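Side-chain contacts in putative trimethylamine methyltransferase (Rhizobium meliloti, PDB 4YYC), which probably transfers methyl groups and belongs to the trimethylamine methyltransferase family: residues 159-164 with 194-199; 167-172 with 497-502; 274-277 with 281-284; 342-347 with 352-357. One frame throughout, in Å; residues are numbered along the deposited sequence.

From the N terminus, the first element to take part in these contacts is helix 158-170, which serves two of them in turn. Contact 1 closes a loop of about thirty residues, setting this helix beside helix 192-202. Contact 2 starts farther along the same helix but waits for residues 497-502, so it crosses contact 1 and ties the helix to the loop before the last helix, 503-518. Contacts 3 and 4 nest within that long loop, one after the other. Contact 3 finishes strand 269-277 with a local turn; contact 4 folds strand 354-355 back against helix 334-350. They reach one sheet, centres about 16 Å apart, whereas contacts 2 and 4 lie on opposite sides of the chain's centre.

Contact 1. Residues 159-164 with 194-199; sequences EDFRNF and LDMVYS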
loop_
_atom_site.group_PDB
_atom_site.type_symbol
_atom_site.label_atom_id
_atom_site.label_comp_id
_atom_site.label_asym_id
_atom_site.label_seq_id
_atom_site.Cartn_x
_atom_site.Cartn_y
_atom_site.Cartn_z
ATOM N N GLU A 159 -20.489 19.375 -18.519
ATOM C CA GLU A 159 -21.339 18.854 -17.456
ATOM C C GLU A 159 -20.541 17.859 -16.580
ATOM O O GLU A 159 -20.591 17.924 -15.337
ATOM C CB GLU A 159 -22.601 18.207 -18.011
ATOM C CG GLU A 159 -23.507 17.757 -16.906
ATOM C CD GLU A 159 -24.864 17.297 -17.399
ATOM O OE1 GLU A 159 -25.265 17.567 -18.575
ATOM O OE2 GLU A 159 -25.513 16.607 -16.598
ATOM N N ASP A 160 -19.761 16.960 -17.207
ATOM C CA ASP A 160 -18.928 16.077 -16.418
ATOM C C ASP A 160 -17.879 16.839 -15.622
ATOM O O ASP A 160 -17.606 16.523 -14.452
ATOM C CB ASP A 160 -18.166 15.066 -17.297
ATOM C CG ASP A 160 -19.052 14.164 -18.059
ATOM O OD1 ASP A 160 -19.906 13.493 -17.433
ATOM O OD2 ASP A 160 -18.887 14.113 -19.297
ATOM N N PHE A 161 -17.260 17.826 -16.266
ATOM C CA PHE A 161 -16.256 18.662 -15.565
ATOM C C PHE A 161 -16.868 19.236 -14.285
ATOM O O PHE A 161 -16.342 19.125 -13.180
ATOM C CB PHE A 161 -15.814 19.787 -16.501
ATOM C CG PHE A 161 -14.595 20.532 -16.043
ATOM C CD1 PHE A 161 -14.656 21.538 -15.063
ATOM C CD2 PHE A 161 -13.351 20.207 -16.554
ATOM C CE1 PHE A 161 -13.504 22.177 -14.638
ATOM C CE2 PHE A 161 -12.215 20.847 -16.128
ATOM C CZ PHE A 161 -12.302 21.841 -15.157
ATOM N N ARG A 162 -18.043 19.823 -14.440
ATOM C CA ARG A 162 -18.734 20.383 -13.286
ATOM C C ARG A 162 -19.046 19.317 -12.234
ATOM O O ARG A 162 -18.855 19.561 -11.036
ATOM C CB ARG A 162 -19.998 21.102 -13.710
ATOM C CG ARG A 162 -19.672 22.398 -14.411
ATOM C CD ARG A 162 -20.904 22.967 -15.041
ATOM N NE ARG A 162 -20.644 24.259 -15.625
ATOM C CZ ARG A 162 -21.597 25.009 -16.182
ATOM N NH1 ARG A 162 -22.883 24.594 -16.243
ATOM N NH2 ARG A 162 -21.257 26.199 -16.657
ATOM N N ASN A 163 -19.497 18.148 -12.669
ATOM C CA ASN A 163 -19.767 17.078 -11.718
ATOM C C ASN A 163 -18.508 16.710 -10.903
ATOM O O ASN A 163 -18.609 16.460 -9.699
ATOM C CB ASN A 163 -20.344 15.853 -12.387
ATOM C CG ASN A 163 -21.778 16.030 -12.807
ATOM O OD1 ASN A 163 -22.481 16.903 -12.288
ATOM N ND2 ASN A 163 -22.236 15.199 -13.729
ATOM N N PHE A 164 -17.365 16.613 -11.553
ATOM C CA PHE A 164 -16.121 16.299 -10.850
ATOM C C PHE A 164 -15.718 17.409 -9.904
ATOM O O PHE A 164 -15.242 17.115 -8.817
ATOM C CB PHE A 164 -14.983 15.909 -11.779
ATOM C CG PHE A 164 -15.108 14.486 -12.324
ATOM C CD1 PHE A 164 -14.840 13.389 -11.513
ATOM C CD2 PHE A 164 -15.435 14.244 -13.668
ATOM C CE1 PHE A 164 -14.947 12.092 -12.007
ATOM C CE2 PHE A 164 -15.579 12.927 -14.158
ATOM C CZ PHE A 164 -15.362 11.870 -13.305
ATOM N N LEU A 194 -11.743 28.975 -20.172
ATOM C CA LEU A 194 -12.471 29.991 -19.430
ATOM C C LEU A 194 -13.562 29.344 -18.569
ATOM O O LEU A 194 -13.723 29.662 -17.395
ATOM C CB LEU A 194 -13.131 30.968 -20.414
ATOM C CG LEU A 194 -12.119 31.761 -21.239
ATOM C CD1 LEU A 194 -12.792 32.324 -22.462
ATOM C CD2 LEU A 194 -11.411 32.821 -20.415
ATOM N N ASP A 195 -14.286 28.430 -19.178
ATOM C CA ASP A 195 -15.333 27.655 -18.462
ATOM C C ASP A 195 -14.780 26.721 -17.399
ATOM O O ASP A 195 -15.438 26.505 -16.367
ATOM C CB ASP A 195 -16.194 26.903 -19.473
ATOM C CG ASP A 195 -16.939 27.839 -20.367
ATOM O OD1 ASP A 195 -17.904 28.522 -19.907
ATOM O OD2 ASP A 195 -16.535 27.985 -21.531
HETATM N N MSE A 196 -13.603 26.173 -17.678
HETATM C CA MSE A 196 -12.940 25.234 -16.748
HETATM C C MSE A 196 -12.570 26.043 -15.514
HETATM O O MSE A 196 -12.912 25.649 -14.402
HETATM C CB MSE A 196 -11.773 24.591 -17.449
HETATM C CG MSE A 196 -12.244 23.592 -18.502
HETATM SE SE MSE A 196 -10.830 23.270 -19.865
HETATM C CE MSE A 196 -9.866 22.044 -18.786
ATOM N N VAL A 197 -11.850 27.162 -15.671
ATOM C CA VAL A 197 -11.501 27.958 -14.484
ATOM C C VAL A 197 -12.772 28.443 -13.752
ATOM O O VAL A 197 -12.890 28.367 -12.521
ATOM C CB VAL A 197 -10.568 29.138 -14.830
ATOM C CG1 VAL A 197 -10.401 30.082 -13.643
ATOM C CG2 VAL A 197 -9.225 28.607 -15.348
ATOM N N TYR A 198 -13.735 28.942 -14.506
ATOM C CA TYR A 198 -14.979 29.413 -13.911
ATOM C C TYR A 198 -15.631 28.328 -13.066
ATOM O O TYR A 198 -16.157 28.606 -11.976
ATOM C CB TYR A 198 -15.961 29.876 -14.971
ATOM C CG TYR A 198 -17.281 30.367 -14.374
ATOM C CD1 TYR A 198 -17.378 31.638 -13.799
ATOM C CD2 TYR A 198 -18.392 29.568 -14.351
ATOM C CE1 TYR A 198 -18.588 32.107 -13.270
ATOM C CE2 TYR A 198 -19.594 29.996 -13.803
ATOM C CZ TYR A 198 -19.693 31.266 -13.251
ATOM O OH TYR A 198 -20.909 31.646 -12.715
ATOM N N SER A 199 -15.601 27.095 -13.563
ATOM C CA SER A 199 -16.231 25.966 -12.837
ATOM C C SER A 199 -15.613 25.757 -11.456
ATOM O O SER A 199 -16.314 25.510 -10.484
ATOM C CB SER A 199 -16.152 24.676 -13.672
ATOM O OG SER A 199 -16.903 24.845 -14.838
HETATM O O HOH W 1 -18.985 28.037 -17.361
#
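A Met-aromatic contact, Met196 on Phe161, joins helix 158-170 to helix 192-202 and illustrates how one ring can serve as the spacer between two helices. The methionine is present as selenomethionine, so SE takes the place of sulfur. The two short segments run nearly parallel, at 25° to each other, with axes 10.1 Å apart. Phe161 reaches across with CG anti to the backbone N (chi1 -167°), which directs its ring at the neighbouring helix.

The side chains of Met196 and Phe161 cross at about a right angle. Met196 CG lies over one face in a CH-pi contact, 4.0 Å from the centroid of the Phe161 ring and shifted toward the rim, while Met196 CB packs 3.6 Å from Phe161 CZ. SE is farther away, 5.4 Å from the same centroid and oblique to it, so carbon atoms, CB, CG and the terminal CE, rather than SE, make the side-chain touch. At the ring edge Ser199 CB approaches Phe161 CD1 to 3.7 Å, and the ring is thus met by one helix over a face and at an edge. His200 also meets this ring.

The Ser199 hydroxyl turns back to its own helix, OG donating to Asp195 O over 2.7 Å; the same carbonyl accepts Ser199 N from the opposite face of its plane. Arg162 runs extended past Ser199, whose OG lies in the guanidinium plane at its edge. The opposite charges of Arg162 and Asp195 do not touch. Asp195 OD2 has its salt bridge with Lys517, while a water spans the gap between Arg162 and Asp195, accepting from Arg162 NH2 at 3.0 Å and donating to Asp195 OD1 at 2.8 Å.

Contact 2. Residues 167-172 with 497-502; sequences LAYMAP and EAPYLD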
loop_
_atom_site.group_PDB
_atom_site.type_symbol
_atom_site.label_atom_id
_atom_site.label_comp_id
_atom_site.label_asym_id
_atom_site.label_seq_id
_atom_site.Cartn_x
_atom_site.Cartn_y
_atom_site.Cartn_z
ATOM N N LEU A 167 -17.981 16.872 -6.922
ATOM C CA LEU A 167 -17.582 15.745 -6.090
ATOM C C LEU A 167 -16.307 16.021 -5.320
ATOM O O LEU A 167 -16.174 15.604 -4.153
ATOM C CB LEU A 167 -17.401 14.497 -6.959
ATOM C CG LEU A 167 -18.683 13.942 -7.620
ATOM C CD1 LEU A 167 -18.268 12.797 -8.518
ATOM C CD2 LEU A 167 -19.712 13.458 -6.633
ATOM N N ALA A 168 -15.390 16.766 -5.935
ATOM C CA ALA A 168 -14.175 17.169 -5.249
ATOM C C ALA A 168 -14.454 18.160 -4.105
ATOM O O ALA A 168 -13.810 18.083 -3.049
ATOM C CB ALA A 168 -13.187 17.801 -6.217
ATOM N N TYR A 169 -15.417 19.059 -4.313
ATOM C CA TYR A 169 -15.852 19.991 -3.265
ATOM C C TYR A 169 -16.416 19.221 -2.068
ATOM O O TYR A 169 -16.142 19.549 -0.923
ATOM C CB TYR A 169 -16.880 20.976 -3.842
ATOM C CG TYR A 169 -17.550 21.813 -2.810
ATOM C CD1 TYR A 169 -16.876 22.848 -2.195
ATOM C CD2 TYR A 169 -18.855 21.521 -2.389
ATOM C CE1 TYR A 169 -17.500 23.644 -1.250
ATOM C CE2 TYR A 169 -19.487 22.313 -1.438
ATOM C CZ TYR A 169 -18.799 23.359 -0.875
ATOM O OH TYR A 169 -19.390 24.137 0.080
HETATM N N MSE A 170 -17.203 18.179 -2.341
HETATM C CA MSE A 170 -17.852 17.410 -1.296
HETATM C C MSE A 170 -16.944 16.394 -0.637
HETATM O O MSE A 170 -17.127 16.118 0.549
HETATM C CB MSE A 170 -19.083 16.723 -1.836
HETATM C CG MSE A 170 -20.150 17.738 -2.174
HETATM SE SE MSE A 170 -21.806 16.916 -2.859
HETATM C CE MSE A 170 -21.289 16.449 -4.658
ATOM N N ALA A 171 -16.004 15.797 -1.360
ATOM C CA ALA A 171 -15.126 14.730 -0.824
ATOM C C ALA A 171 -14.337 15.316 0.370
ATOM O O ALA A 171 -13.571 16.271 0.192
ATOM C CB ALA A 171 -14.167 14.270 -1.869
ATOM N N PRO A 172 -14.460 14.716 1.569
ATOM C CA PRO A 172 -13.898 15.423 2.728
ATOM C C PRO A 172 -12.366 15.519 2.732
ATOM O O PRO A 172 -11.826 16.478 3.284
ATOM C CB PRO A 172 -14.350 14.594 3.931
ATOM C CG PRO A 172 -15.441 13.761 3.450
ATOM C CD PRO A 172 -15.425 13.681 1.958
ATOM N N GLU A 497 -24.914 21.552 -2.739
ATOM C CA GLU A 497 -25.269 22.974 -2.733
ATOM C C GLU A 497 -24.012 23.754 -3.005
ATOM O O GLU A 497 -23.013 23.541 -2.337
ATOM C CB GLU A 497 -25.782 23.370 -1.374
ATOM C CG GLU A 497 -27.137 22.780 -1.083
ATOM C CD GLU A 497 -27.744 23.316 0.199
ATOM O OE1 GLU A 497 -27.528 24.516 0.523
ATOM O OE2 GLU A 497 -28.423 22.532 0.884
ATOM N N ALA A 498 -24.056 24.628 -3.985
ATOM C CA ALA A 498 -22.871 25.372 -4.355
ATOM C C ALA A 498 -22.419 26.302 -3.226
ATOM O O ALA A 498 -23.252 26.904 -2.559
ATOM C CB ALA A 498 -23.091 26.148 -5.636
ATOM N N PRO A 499 -21.114 26.422 -3.017
ATOM C CA PRO A 499 -20.615 27.393 -2.047
ATOM C C PRO A 499 -20.917 28.816 -2.525
ATOM O O PRO A 499 -20.866 29.096 -3.709
ATOM C CB PRO A 499 -19.107 27.157 -2.032
ATOM C CG PRO A 499 -18.798 26.492 -3.309
ATOM C CD PRO A 499 -20.030 25.749 -3.749
ATOM N N TYR A 500 -21.188 29.707 -1.593
ATOM C CA TYR A 500 -21.503 31.082 -1.920
ATOM C C TYR A 500 -20.441 31.747 -2.776
ATOM O O TYR A 500 -19.255 31.554 -2.550
ATOM C CB TYR A 500 -21.623 31.875 -0.633
ATOM C CG TYR A 500 -21.924 33.318 -0.843
ATOM C CD1 TYR A 500 -23.217 33.730 -1.140
ATOM C CD2 TYR A 500 -20.913 34.286 -0.783
ATOM C CE1 TYR A 500 -23.507 35.062 -1.348
ATOM C CE2 TYR A 500 -21.186 35.615 -1.004
ATOM C CZ TYR A 500 -22.490 36.004 -1.272
ATOM O OH TYR A 500 -22.784 37.326 -1.452
ATOM N N LEU A 501 -20.883 32.517 -3.761
ATOM C CA LEU A 501 -20.002 33.380 -4.537
ATOM C C LEU A 501 -20.620 34.769 -4.618
ATOM O O LEU A 501 -21.742 34.910 -5.084
ATOM C CB LEU A 501 -19.806 32.813 -5.938
ATOM C CG LEU A 501 -18.930 33.588 -6.943
ATOM C CD1 LEU A 501 -17.507 33.765 -6.457
ATOM C CD2 LEU A 501 -18.912 32.916 -8.311
ATOM N N ASP A 502 -19.884 35.790 -4.194
ATOM C CA ASP A 502 -20.351 37.174 -4.316
ATOM C C ASP A 502 -20.914 37.465 -5.724
ATOM O O ASP A 502 -20.211 37.325 -6.731
ATOM C CB ASP A 502 -19.192 38.104 -3.979
ATOM C CG ASP A 502 -19.512 39.582 -4.143
ATOM O OD1 ASP A 502 -20.579 39.991 -4.667
ATOM O OD2 ASP A 502 -18.633 40.374 -3.748
HETATM O O HOH W 2 -21.971 24.243 0.093
#
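Glu497 meets Tyr169 through its backbone, at the start of a loop that links helix 481-495 to helix 503-518 and also supplies a proline-aromatic CH-pi contact to the C-terminal part of helix 158-170. The carbonyl O of Glu497 lies 3.8 Å from Tyr169 CE2, oblique to the ring. The same oxygen accepts a hydrogen bond from a water at 2.7 Å, and that water is also bonded to Tyr169 OH at 2.6 Å, bridging the phenol and the loop backbone.

From Ala498 the chain is extended in a polyproline-like conformation, and Pro499 makes the CH-pi contact. Its CD stands over one face of the Tyr169 ring, 4.1 Å from the centroid and 18° off the normal. The next two carbons run out along the phenol: Pro499 CG touches Tyr169 CE1 at 3.7 Å, and Pro499 CB lies 3.7 Å from Tyr169 OH. With CG opposite the backbone N (chi1 170°), the ring is carried out from the helix to the loop. Losing the ring to a leucine would probably leave the bridging water without its phenol partner and Pro499 CD without the aromatic face it packs on.

Beyond the proline, Tyr500 O accepts a hydrogen bond from Arg122. Asp502 then takes the N-cap position of helix 503-518, its OD1 accepting from Ala504 N.

Contact 3. Residues 274-277 with 281-284; sequences PFIL and MSPV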
loop_
_atom_site.group_PDB
_atom_site.type_symbol
_atom_site.label_atom_id
_atom_site.label_comp_id
_atom_site.label_asym_id
_atom_site.label_seq_id
_atom_site.Cartn_x
_atom_site.Cartn_y
_atom_site.Cartn_z
ATOM N N PRO A 274 8.711 16.147 -14.947
ATOM C CA PRO A 274 9.052 15.117 -15.907
ATOM C C PRO A 274 7.856 14.194 -16.135
ATOM O O PRO A 274 7.116 13.899 -15.186
ATOM C CB PRO A 274 10.214 14.396 -15.211
ATOM C CG PRO A 274 10.877 15.491 -14.435
ATOM C CD PRO A 274 9.762 16.331 -13.919
ATOM N N PHE A 275 7.662 13.761 -17.364
ATOM C CA PHE A 275 6.586 12.841 -17.707
ATOM C C PHE A 275 7.222 11.592 -18.287
ATOM O O PHE A 275 7.627 11.579 -19.459
ATOM C CB PHE A 275 5.645 13.490 -18.713
ATOM C CG PHE A 275 4.424 12.663 -19.005
ATOM C CD1 PHE A 275 3.313 12.753 -18.176
ATOM C CD2 PHE A 275 4.418 11.764 -20.046
ATOM C CE1 PHE A 275 2.190 11.967 -18.402
ATOM C CE2 PHE A 275 3.286 10.971 -20.302
ATOM C CZ PHE A 275 2.186 11.081 -19.476
ATOM N N ILE A 276 7.332 10.568 -17.455
ATOM C CA ILE A 276 8.201 9.459 -17.746
ATOM C C ILE A 276 7.531 8.102 -17.633
ATOM O O ILE A 276 6.827 7.824 -16.662
ATOM C CB ILE A 276 9.423 9.525 -16.859
ATOM C CG1 ILE A 276 10.344 10.630 -17.423
ATOM C CG2 ILE A 276 10.194 8.228 -16.747
ATOM C CD1 ILE A 276 11.391 10.985 -16.429
ATOM N N LEU A 277 7.717 7.303 -18.685
ATOM C CA LEU A 277 7.557 5.871 -18.620
ATOM C C LEU A 277 8.968 5.291 -18.699
ATOM O O LEU A 277 9.648 5.419 -19.739
ATOM C CB LEU A 277 6.718 5.376 -19.784
ATOM C CG LEU A 277 5.295 5.962 -19.829
ATOM C CD1 LEU A 277 4.601 5.396 -21.057
ATOM C CD2 LEU A 277 4.547 5.605 -18.553
HETATM N N MSE A 281 10.797 6.930 -21.981
HETATM C CA MSE A 281 11.187 8.347 -21.868
HETATM C C MSE A 281 12.289 8.564 -20.855
HETATM O O MSE A 281 12.707 9.697 -20.654
HETATM C CB MSE A 281 10.003 9.228 -21.470
HETATM C CG MSE A 281 9.004 9.380 -22.607
HETATM SE SE MSE A 281 7.590 8.025 -22.395
HETATM C CE MSE A 281 6.150 9.252 -21.844
ATOM N N SER A 282 12.755 7.495 -20.221
ATOM C CA SER A 282 13.916 7.519 -19.340
ATOM C C SER A 282 14.530 6.114 -19.377
ATOM O O SER A 282 13.916 5.185 -19.926
ATOM C CB SER A 282 13.507 7.848 -17.913
ATOM O OG SER A 282 12.865 6.737 -17.312
ATOM N N PRO A 283 15.731 5.941 -18.789
ATOM C CA PRO A 283 16.298 4.604 -18.717
ATOM C C PRO A 283 15.375 3.636 -17.995
ATOM O O PRO A 283 14.535 4.054 -17.176
ATOM C CB PRO A 283 17.582 4.793 -17.927
ATOM C CG PRO A 283 17.908 6.250 -18.108
ATOM C CD PRO A 283 16.604 6.945 -18.145
ATOM N N VAL A 284 15.551 2.356 -18.282
ATOM C CA VAL A 284 14.678 1.337 -17.715
ATOM C C VAL A 284 14.948 1.151 -16.212
ATOM O O VAL A 284 14.083 0.667 -15.461
ATOM C CB VAL A 284 14.819 0.010 -18.483
ATOM C CG1 VAL A 284 16.108 -0.701 -18.124
ATOM C CG2 VAL A 284 13.580 -0.843 -18.278
#
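Strand 269-277 ends in a tight turn that brings Met281 back against Phe275 and Leu277. Closure comes from the backbone: Met281 N donates to Leu277 O at 2.9 Å with an N-H...O angle of 159°, the i to i+4 bond of an alpha-turn. Met281, here selenomethionine, lies alongside both neighbours and points the same way. Its SE rests 3.8 Å from Leu277 CB, and its CE reaches the edge of the Phe275 ring, 3.5 Å from CD2. Getting there bends the chain at both chi2 (94°) and chi3 (108°), away from staggered values. The backbone N of Leu277, buried here, has no hydrogen-bond partner in the model.

The strand belongs to a largely parallel sheet, consistent with the alpha/beta barrel of the MttB family, and the turn is part of a beta-to-alpha loop leading into helix 286-307. Phe275, stacked on Phe318, also comes within about 4 Å of an unidentified bound ligand.

Across the strand from Met281's tip, Ile276 CG2 presses on Ser282, 3.5 Å from its CB and only 3.1 Å from its OG, a close fit. That hydroxyl is hydrogen-bonded with Thr289 OG1 of the following helix. Next in sequence, Pro283 packs on Tyr445 of the second subunit.

Contact 4. Residues 342-347 with 352-357; sequences GAAQLA and LPFRTG
Phe354 lays one ring face on Ala344 of helix 334-350, with Ala343 and Ala347 touching it as well. CB starts 3.8 Å from Ala347 CB, and the same methyl then touches CD1 of Phe354 at 3.6 Å. With chi1 at 179°, the ring swings away from its own backbone N and runs along the helix surface. On its other flank CE2 of Phe354 packs 3.4 Å from Ala344 CB, while CE1 of Phe354 meets Ala343 CB at 3.9 Å. At the tip, CZ of Phe354 comes within 3.5 Å of Ala344 N. Over the centre of the face stands Ala344 CA, 3.6 Å from the ring centroid and 11° off its normal, an almost vertical CH-pi contact that small alanine side chains permit. A serine in place of Phe354 would probably leave a gap against all three alanines and deprive Ala344 CA of its pi face.

A backbone bond fixes the return of the chain: Leu352 N donates to Ala347 O at 3.2 Å. The helix is the middle of a beta-alpha-beta crossover between the parallel neighbours 313-322 and 354-355. Ala347 and Leu352 both rest on Phe315 of the first strand; Ala343 and Leu352 also touch helix 286-307, and Leu346 packs on helix 56-73.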
loop_
_atom_site.group_PDB
_atom_site.type_symbol
_atom_site.label_atom_id
_atom_site.label_comp_id
_atom_site.label_asym_id
_atom_site.label_seq_id
_atom_site.Cartn_x
_atom_site.Cartn_y
_atom_site.Cartn_z
ATOM N N GLY A 342 12.571 7.677 -3.863
ATOM C CA GLY A 342 13.866 8.268 -4.033
ATOM C C GLY A 342 13.774 9.729 -4.460
ATOM O O GLY A 342 14.519 10.607 -3.964
ATOM N N ALA A 343 12.860 10.004 -5.359
ATOM C CA ALA A 343 12.714 11.370 -5.870
ATOM C C ALA A 343 12.282 12.303 -4.722
ATOM O O ALA A 343 12.706 13.466 -4.621
ATOM C CB ALA A 343 11.724 11.413 -7.026
ATOM N N ALA A 344 11.424 11.821 -3.841
ATOM C CA ALA A 344 11.031 12.619 -2.669
ATOM C C ALA A 344 12.221 12.993 -1.784
ATOM O O ALA A 344 12.321 14.135 -1.307
ATOM C CB ALA A 344 9.996 11.869 -1.846
ATOM N N GLN A 345 13.137 12.048 -1.592
ATOM C CA GLN A 345 14.345 12.320 -0.878
ATOM C C GLN A 345 15.153 13.409 -1.561
ATOM O O GLN A 345 15.632 14.347 -0.884
ATOM C CB GLN A 345 15.226 11.070 -0.725
ATOM C CG GLN A 345 14.585 9.981 0.097
ATOM C CD GLN A 345 15.482 8.769 0.263
ATOM O OE1 GLN A 345 15.253 7.725 -0.364
ATOM N NE2 GLN A 345 16.517 8.927 1.053
ATOM N N LEU A 346 15.297 13.299 -2.872
ATOM C CA LEU A 346 16.062 14.315 -3.645
ATOM C C LEU A 346 15.405 15.678 -3.608
ATOM O O LEU A 346 16.083 16.712 -3.559
ATOM C CB LEU A 346 16.240 13.854 -5.079
ATOM C CG LEU A 346 17.126 12.612 -5.206
ATOM C CD1 LEU A 346 16.920 12.043 -6.605
ATOM C CD2 LEU A 346 18.576 12.874 -4.878
ATOM N N ALA A 347 14.066 15.692 -3.621
ATOM C CA ALA A 347 13.312 16.954 -3.519
ATOM C C ALA A 347 13.487 17.655 -2.182
ATOM O O ALA A 347 13.691 18.896 -2.113
ATOM C CB ALA A 347 11.837 16.687 -3.803
ATOM N N LEU A 352 12.567 21.901 -2.426
ATOM C CA LEU A 352 11.318 22.217 -3.106
ATOM C C LEU A 352 10.213 21.293 -2.656
ATOM O O LEU A 352 10.439 20.083 -2.458
ATOM C CB LEU A 352 11.456 22.065 -4.633
ATOM C CG LEU A 352 12.545 22.922 -5.299
ATOM C CD1 LEU A 352 12.558 22.654 -6.794
ATOM C CD2 LEU A 352 12.388 24.377 -4.970
ATOM N N PRO A 353 8.989 21.833 -2.514
ATOM C CA PRO A 353 7.863 20.914 -2.316
ATOM C C PRO A 353 7.738 19.892 -3.456
ATOM O O PRO A 353 8.106 20.181 -4.582
ATOM C CB PRO A 353 6.637 21.845 -2.279
ATOM C CG PRO A 353 7.182 23.192 -2.046
ATOM C CD PRO A 353 8.544 23.226 -2.684
ATOM N N PHE A 354 7.252 18.699 -3.129
ATOM C CA PHE A 354 7.334 17.532 -3.993
ATOM C C PHE A 354 5.921 17.082 -4.411
ATOM O O PHE A 354 5.011 17.018 -3.589
ATOM C CB PHE A 354 8.053 16.412 -3.206
ATOM C CG PHE A 354 8.188 15.152 -3.959
ATOM C CD1 PHE A 354 8.873 15.110 -5.145
ATOM C CD2 PHE A 354 7.625 13.995 -3.464
ATOM C CE1 PHE A 354 8.989 13.923 -5.862
ATOM C CE2 PHE A 354 7.722 12.811 -4.160
ATOM C CZ PHE A 354 8.432 12.767 -5.358
ATOM N N ARG A 355 5.791 16.730 -5.690
ATOM C CA ARG A 355 4.574 16.157 -6.264
ATOM C C ARG A 355 4.940 14.864 -6.967
ATOM O O ARG A 355 5.912 14.790 -7.700
ATOM C CB ARG A 355 3.950 17.112 -7.307
ATOM C CG ARG A 355 2.835 16.525 -8.178
ATOM C CD ARG A 355 3.352 16.029 -9.512
ATOM N NE ARG A 355 2.471 15.062 -10.132
ATOM C CZ ARG A 355 2.329 14.887 -11.440
ATOM N NH1 ARG A 355 2.875 15.696 -12.337
ATOM N NH2 ARG A 355 1.570 13.893 -11.865
ATOM N N THR A 356 4.167 13.818 -6.707
ATOM C CA THR A 356 4.274 12.528 -7.394
ATOM C C THR A 356 3.030 11.706 -7.029
ATOM O O THR A 356 2.183 12.133 -6.277
ATOM C CB THR A 356 5.553 11.696 -7.037
ATOM O OG1 THR A 356 5.777 10.694 -8.057
ATOM C CG2 THR A 356 5.435 10.996 -5.700
ATOM N N GLY A 357 2.931 10.539 -7.622
ATOM C CA GLY A 357 1.966 9.540 -7.166
ATOM C C GLY A 357 0.530 9.817 -7.445
ATOM O O GLY A 357 0.170 10.412 -8.479
#